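Local atomic coordinates of molinate hydrolase (Gulosibacter molinativorax, PDB entry 4UB9), a protein that probably hydrolyses a carbon–nitrogen bond outside peptides, as a zinc-binding amidohydrolase whose name refers to the thiocarbamate herbicide molinate. Residues A337-S341 with V342-F346; P379-L382 with E383-Q387. All coordinates share one frame; numbering follows the deposited sequence.

Contact 1 of 2, residues A337-S341 with V342-F346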
ATOM      1  N   ALA A 337     -23.945  16.662  -3.191  1.00 31.70           N
ATOM      2  CA  ALA A 337     -24.310  16.428  -1.778  1.00 33.08           C
ATOM      3  C   ALA A 337     -23.999  14.976  -1.384  1.00 35.44           C
ATOM      4  O   ALA A 337     -23.589  14.705  -0.260  1.00 36.20           O
ATOM      5  CB  ALA A 337     -25.780  16.719  -1.550  1.00 34.38           C
ATOM      6  N   TRP A 338     -24.230  14.044  -2.310  1.00 34.68           N
ATOM      7  CA  TRP A 338     -23.881  12.689  -2.039  1.00 38.92           C
ATOM      8  C   TRP A 338     -22.346  12.558  -1.808  1.00 38.24           C
ATOM      9  O   TRP A 338     -21.878  11.975  -0.825  1.00 39.59           O
ATOM     10  CB  TRP A 338     -24.366  11.772  -3.156  1.00 42.72           C
ATOM     11  CG  TRP A 338     -23.799  10.409  -2.924  1.00 46.56           C
ATOM     12  CD1 TRP A 338     -24.240   9.496  -2.028  1.00 43.13           C
ATOM     13  CD2 TRP A 338     -22.621   9.866  -3.516  1.00 45.70           C
ATOM     14  NE1 TRP A 338     -23.428   8.409  -2.040  1.00 51.33           N
ATOM     15  CE2 TRP A 338     -22.417   8.611  -2.939  1.00 51.19           C
ATOM     16  CE3 TRP A 338     -21.720  10.321  -4.476  1.00 45.00           C
ATOM     17  CZ2 TRP A 338     -21.351   7.786  -3.289  1.00 52.56           C
ATOM     18  CZ3 TRP A 338     -20.667   9.515  -4.832  1.00 50.10           C
ATOM     19  CH2 TRP A 338     -20.479   8.252  -4.231  1.00 52.68           C
ATOM     20  N   MET A 339     -21.591  13.137  -2.726  1.00 34.86           N
ATOM     21  CA  MET A 339     -20.144  13.109  -2.680  1.00 36.63           C
ATOM     22  C   MET A 339     -19.639  13.666  -1.402  1.00 35.17           C
ATOM     23  O   MET A 339     -18.783  13.062  -0.734  1.00 36.78           O
ATOM     24  CB  MET A 339     -19.529  13.927  -3.801  1.00 35.01           C
ATOM     25  CG  MET A 339     -19.422  13.216  -5.102  1.00 37.85           C
ATOM     26  SD  MET A 339     -18.882  14.381  -6.374  1.00 43.67           S
ATOM     27  CE  MET A 339     -18.312  13.259  -7.629  1.00 44.58           C
ATOM     28  N   ASP A 340     -20.169  14.812  -1.032  1.00 35.28           N
ATOM     29  CA  ASP A 340     -19.763  15.441   0.254  1.00 40.77           C
ATOM     30  C   ASP A 340     -20.147  14.561   1.463  1.00 41.38           C
ATOM     31  O   ASP A 340     -19.413  14.460   2.422  1.00 45.99           O
ATOM     32  CB  ASP A 340     -20.336  16.865   0.397  1.00 41.21           C
ATOM     33  CG  ASP A 340     -19.748  17.835  -0.634  1.00 47.56           C
ATOM     34  OD1 ASP A 340     -18.644  17.570  -1.183  1.00 53.33           O
ATOM     35  OD2 ASP A 340     -20.346  18.882  -0.914  1.00 46.03           O
ATOM     36  N   SER A 341     -21.275  13.888   1.372  1.00 44.16           N
ATOM     37  CA  SER A 341     -21.756  13.096   2.499  1.00 45.76           C
ATOM     38  C   SER A 341     -20.859  11.892   2.760  1.00 49.53           C
ATOM     39  O   SER A 341     -20.797  11.423   3.873  1.00 47.83           O
ATOM     40  CB  SER A 341     -23.188  12.610   2.263  1.00 41.92           C
ATOM     41  OG  SER A 341     -23.197  11.490   1.388  1.00 42.88           O
ATOM     42  N   VAL A 342     -20.225  11.360   1.724  1.00 48.08           N
ATOM     43  CA  VAL A 342     -19.325  10.201   1.897  1.00 44.87           C
ATOM     44  C   VAL A 342     -17.851  10.578   1.831  1.00 45.62           C
ATOM     45  O   VAL A 342     -16.986   9.714   1.705  1.00 41.75           O
ATOM     46  CB  VAL A 342     -19.579   9.075   0.867  1.00 45.74           C
ATOM     47  CG1 VAL A 342     -21.045   8.649   0.909  1.00 50.10           C
ATOM     48  CG2 VAL A 342     -19.203   9.496  -0.540  1.00 45.52           C
ATOM     49  N   ASP A 343     -17.565  11.862   1.922  1.00 42.29           N
ATOM     50  CA  ASP A 343     -16.195  12.338   1.827  1.00 45.23           C
ATOM     51  C   ASP A 343     -15.436  11.730   0.624  1.00 42.46           C
ATOM     52  O   ASP A 343     -14.301  11.318   0.698  1.00 39.18           O
ATOM     53  CB  ASP A 343     -15.476  12.093   3.150  1.00 51.22           C
ATOM     54  CG  ASP A 343     -14.287  13.022   3.347  1.00 65.94           C
ATOM     55  OD1 ASP A 343     -14.147  14.020   2.590  1.00 81.69           O
ATOM     56  OD2 ASP A 343     -13.455  12.758   4.248  1.00 82.46           O
ATOM     57  N   HIS A 344     -16.109  11.681  -0.506  1.00 41.64           N
ATOM     58  CA  HIS A 344     -15.567  11.115  -1.705  1.00 37.12           C
ATOM     59  C   HIS A 344     -14.285  11.841  -2.158  1.00 43.20           C
ATOM     60  O   HIS A 344     -14.189  13.074  -2.100  1.00 42.24           O
ATOM     61  CB  HIS A 344     -16.606  11.212  -2.804  1.00 41.81           C
ATOM     62  CG  HIS A 344     -16.348  10.313  -3.957  1.00 49.11           C
ATOM     63  ND1 HIS A 344     -15.485  10.649  -4.975  1.00 53.76           N
ATOM     64  CD2 HIS A 344     -16.801   9.073  -4.234  1.00 52.09           C
ATOM     65  CE1 HIS A 344     -15.422   9.654  -5.838  1.00 60.56           C
ATOM     66  NE2 HIS A 344     -16.217   8.687  -5.413  1.00 59.63           N
ATOM     67  N   PRO A 345     -13.281  11.086  -2.621  1.00 44.62           N
ATOM     68  CA  PRO A 345     -12.025  11.732  -3.030  1.00 48.29           C
ATOM     69  C   PRO A 345     -12.145  12.729  -4.205  1.00 41.22           C
ATOM     70  O   PRO A 345     -11.339  13.634  -4.317  1.00 43.03           O
ATOM     71  CB  PRO A 345     -11.102  10.546  -3.387  1.00 45.89           C
ATOM     72  CG  PRO A 345     -11.998   9.383  -3.550  1.00 50.17           C
ATOM     73  CD  PRO A 345     -13.200   9.626  -2.685  1.00 48.35           C
ATOM     74  N   PHE A 346     -13.142  12.549  -5.051  1.00 39.45           N
ATOM     75  CA  PHE A 346     -13.414  13.467  -6.147  1.00 38.44           C
ATOM     76  C   PHE A 346     -14.458  14.538  -5.851  1.00 37.34           C
ATOM     77  O   PHE A 346     -14.976  15.182  -6.748  1.00 33.39           O
ATOM     78  CB  PHE A 346     -13.850  12.690  -7.370  1.00 44.72           C
ATOM     79  CG  PHE A 346     -12.741  11.979  -8.079  1.00 48.04           C
ATOM     80  CD1 PHE A 346     -11.470  11.832  -7.505  1.00 55.10           C
ATOM     81  CD2 PHE A 346     -12.988  11.395  -9.317  1.00 55.73           C
ATOM     82  CE1 PHE A 346     -10.457  11.139  -8.167  1.00 56.28           C
ATOM     83  CE2 PHE A 346     -11.991  10.697  -9.978  1.00 57.05           C
ATOM     84  CZ  PHE A 346     -10.721  10.571  -9.402  1.00 60.02           C
TER
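His344 N bonds to Met339 O at 3.0 Å and Asp343 N to Asp340 O at 3.2 Å, which makes a Schellman motif that ends helix 333-341, with Asp343 as the C-prime residue at positive phi (48°). The second bond reaches its carbonyl from above the plane. Trp338 O serves two donors: Val342 N at 3.1 Å, and Ser341 OG at 2.6 Å. A serine suits the last turn because its short hydroxyl can fold back onto a carbonyl of its own helix.

Val342 lays CG2 over one face of the indole, 4.1 Å from the centroid of the Trp338 six-membered ring, a CH-pi contact. With its CG anti to the backbone N (chi1 172°), Trp338 swings its ring beneath the valine and on toward the turn. There its CH2 lies 3.8 Å from His344 CD2, the two ring planes inclined at 51°. Met339 sets its CB against His344 CB, while His344 ND1 accepts a hydrogen bond from Phe346 N at 3.0 Å, which restrains the imidazole. Asp340 turns its carboxylate to Arg352 in a salt bridge.

The amides of Val342, Asp343 and His344 thus find carbonyl partners where the helix stops, and the tryptophan gives the departing chain an apolar surface to follow.

Contact 2 of 2, residues P379-L382 with E383-Q387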
ATOM      1  N   PRO A 379     -20.052  -2.631 -16.392  1.00 32.23           N
ATOM      2  CA  PRO A 379     -21.167  -2.982 -15.475  1.00 31.51           C
ATOM      3  C   PRO A 379     -20.751  -3.580 -14.170  1.00 32.50           C
ATOM      4  O   PRO A 379     -21.390  -3.331 -13.166  1.00 37.06           O
ATOM      5  CB  PRO A 379     -21.970  -3.986 -16.258  1.00 36.19           C
ATOM      6  CG  PRO A 379     -21.095  -4.433 -17.387  1.00 37.72           C
ATOM      7  CD  PRO A 379     -20.168  -3.298 -17.689  1.00 33.93           C
ATOM      8  N   ASP A 380     -19.629  -4.272 -14.127  1.00 34.50           N
ATOM      9  CA  ASP A 380     -19.123  -4.736 -12.813  1.00 37.39           C
ATOM     10  C   ASP A 380     -18.791  -3.578 -11.888  1.00 34.92           C
ATOM     11  O   ASP A 380     -18.961  -3.669 -10.665  1.00 37.14           O
ATOM     12  CB  ASP A 380     -17.895  -5.647 -12.920  1.00 38.65           C
ATOM     13  CG  ASP A 380     -18.234  -7.058 -13.269  1.00 35.34           C
ATOM     14  OD1 ASP A 380     -19.348  -7.534 -12.962  1.00 39.99           O
ATOM     15  OD2 ASP A 380     -17.351  -7.726 -13.830  1.00 37.84           O
ATOM     16  N   ILE A 381     -18.291  -2.495 -12.462  1.00 35.99           N
ATOM     17  CA  ILE A 381     -17.948  -1.289 -11.670  1.00 38.21           C
ATOM     18  C   ILE A 381     -19.194  -0.494 -11.288  1.00 36.27           C
ATOM     19  O   ILE A 381     -19.301   0.023 -10.181  1.00 36.07           O
ATOM     20  CB  ILE A 381     -16.976  -0.374 -12.444  1.00 42.63           C
ATOM     21  CG1 ILE A 381     -15.614  -1.059 -12.600  1.00 44.38           C
ATOM     22  CG2 ILE A 381     -16.799   0.991 -11.773  1.00 37.56           C
ATOM     23  CD1 ILE A 381     -14.770  -0.982 -11.349  1.00 42.14           C
ATOM     24  N   LEU A 382     -20.118  -0.370 -12.219  1.00 38.56           N
ATOM     25  CA  LEU A 382     -21.431   0.251 -11.900  1.00 38.80           C
ATOM     26  C   LEU A 382     -22.142  -0.503 -10.784  1.00 36.23           C
ATOM     27  O   LEU A 382     -22.719   0.076  -9.863  1.00 37.26           O
ATOM     28  CB  LEU A 382     -22.339   0.269 -13.112  1.00 35.21           C
ATOM     29  CG  LEU A 382     -21.900   1.207 -14.233  1.00 37.71           C
ATOM     30  CD1 LEU A 382     -22.861   1.082 -15.419  1.00 34.18           C
ATOM     31  CD2 LEU A 382     -21.823   2.651 -13.764  1.00 38.47           C
ATOM     32  N   GLU A 383     -22.083  -1.820 -10.896  1.00 36.49           N
ATOM     33  CA  GLU A 383     -22.732  -2.715  -9.959  1.00 37.90           C
ATOM     34  C   GLU A 383     -22.249  -2.482  -8.508  1.00 37.14           C
ATOM     35  O   GLU A 383     -22.953  -2.762  -7.580  1.00 34.25           O
ATOM     36  CB  GLU A 383     -22.475  -4.167 -10.401  1.00 39.73           C
ATOM     37  CG  GLU A 383     -23.319  -5.199  -9.699  1.00 44.75           C
ATOM     38  CD  GLU A 383     -24.815  -5.061 -10.040  1.00 51.55           C
ATOM     39  OE1 GLU A 383     -25.165  -4.699 -11.186  1.00 48.90           O
ATOM     40  OE2 GLU A 383     -25.639  -5.244  -9.119  1.00 58.40           O
ATOM     41  N   ASP A 384     -21.021  -2.006  -8.336  1.00 40.55           N
ATOM     42  CA  ASP A 384     -20.486  -1.691  -6.998  1.00 42.18           C
ATOM     43  C   ASP A 384     -21.124  -0.474  -6.361  1.00 41.86           C
ATOM     44  O   ASP A 384     -20.978  -0.267  -5.164  1.00 44.36           O
ATOM     45  CB  ASP A 384     -18.975  -1.359  -7.040  1.00 43.15           C
ATOM     46  CG  ASP A 384     -18.064  -2.584  -7.222  1.00 45.67           C
ATOM     47  OD1 ASP A 384     -18.542  -3.720  -7.440  1.00 45.99           O
ATOM     48  OD2 ASP A 384     -16.825  -2.375  -7.154  1.00 46.94           O
ATOM     49  N   MET A 385     -21.746   0.368  -7.161  1.00 37.46           N
ATOM     50  CA  MET A 385     -22.095   1.707  -6.700  1.00 41.17           C
ATOM     51  C   MET A 385     -23.427   1.751  -5.980  1.00 37.89           C
ATOM     52  O   MET A 385     -24.368   1.076  -6.376  1.00 38.27           O
ATOM     53  CB  MET A 385     -22.186   2.659  -7.891  1.00 42.71           C
ATOM     54  CG  MET A 385     -20.872   2.841  -8.603  1.00 41.60           C
ATOM     55  SD  MET A 385     -21.060   3.818 -10.092  1.00 43.06           S
ATOM     56  CE  MET A 385     -19.305   4.060 -10.450  1.00 45.47           C
ATOM     57  N   SER A 386     -23.492   2.591  -4.959  1.00 38.46           N
ATOM     58  CA  SER A 386     -24.746   2.918  -4.261  1.00 42.69           C
ATOM     59  C   SER A 386     -25.682   3.734  -5.148  1.00 42.82           C
ATOM     60  O   SER A 386     -25.288   4.226  -6.206  1.00 49.62           O
ATOM     61  CB  SER A 386     -24.470   3.709  -2.978  1.00 40.34           C
ATOM     62  OG  SER A 386     -23.934   4.997  -3.274  1.00 40.64           O
ATOM     63  N   GLN A 387     -26.930   3.836  -4.714  1.00 51.31           N
ATOM     64  CA  GLN A 387     -27.963   4.691  -5.367  1.00 54.90           C
ATOM     65  C   GLN A 387     -27.497   6.114  -5.500  1.00 45.77           C
ATOM     66  O   GLN A 387     -27.659   6.710  -6.548  1.00 46.14           O
ATOM     67  CB  GLN A 387     -29.265   4.760  -4.559  1.00 61.66           C
ATOM     68  CG  GLN A 387     -30.225   3.638  -4.851  1.00 77.77           C
ATOM     69  CD  GLN A 387     -30.292   3.338  -6.340  1.00 88.73           C
ATOM     70  OE1 GLN A 387     -30.805   4.138  -7.120  1.00 98.75           O
ATOM     71  NE2 GLN A 387     -29.743   2.187  -6.746  1.00 91.98           N
TER
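Glu383 N donates to Pro379 O at 2.8 Å, an i to i+4 helical bond and the shortest polar link between 379-382 and 383-387. The next two amides reach back only three residues: Asp384 N to Ile381 O at 3.2 Å, and Met385 N to Leu382 O at 2.9 Å. Both arrive above the planes of their carbonyls, the second nearly straight at the hydrogen (162°), as the coil tightens before the chain extends at Met385.

Met385 carries the side-chain contact. Its CG stands beside its own backbone N (chi1 -64°) and the chain beyond is extended, a course that brings SD 3.9 Å from Leu382 CD2 and CE 4.2 Å from Ile381 CG2. A long, unbranched thioether suits this place, since it can pass both branched residues in one sweep; Leu390 packs on Leu382 and Met385 as well. Ser386 N-caps that following helix, its OG bonded to Glu389 N.

The two aspartates find their partners beyond the turn. Asp380 OD1 meets Tyr488 OH in a hydrogen bond and Arg203 NH1 of the second subunit in a salt bridge; OD2 pairs with Arg490. Asp384 bonds through OD1 to Thr199 OG1 and through OD2 to Arg198 N, both of that same subunit. Asp384 thus bonds across the interface while Asp380 is shared between both chains, and its basic partners probably favour its ionised form.

In the fold
Following the chain from the N terminus, contact 1 comes first, turning the end of helix 333-341 into the loop before helix 347-350. It is complete before contact 2 opens, where helix 379-383 runs into the short link to helix 387-390. Each closes a local turn, and the two stand in series, neither nested nor crossed; helices 347-350 and 353-363 and strand 368-370 lie between them. Their centres are about 16 Å apart, yet they meet through packing of Trp338 NE1 against Ser386 OG at 3.7 Å. Contact 1 has Phe346, whose side chain lies about 10 Å from the bound zinc, whereas contact 2 faces a neighbouring subunit. Both belong to the amidohydrolase (TIM-barrel clan) region.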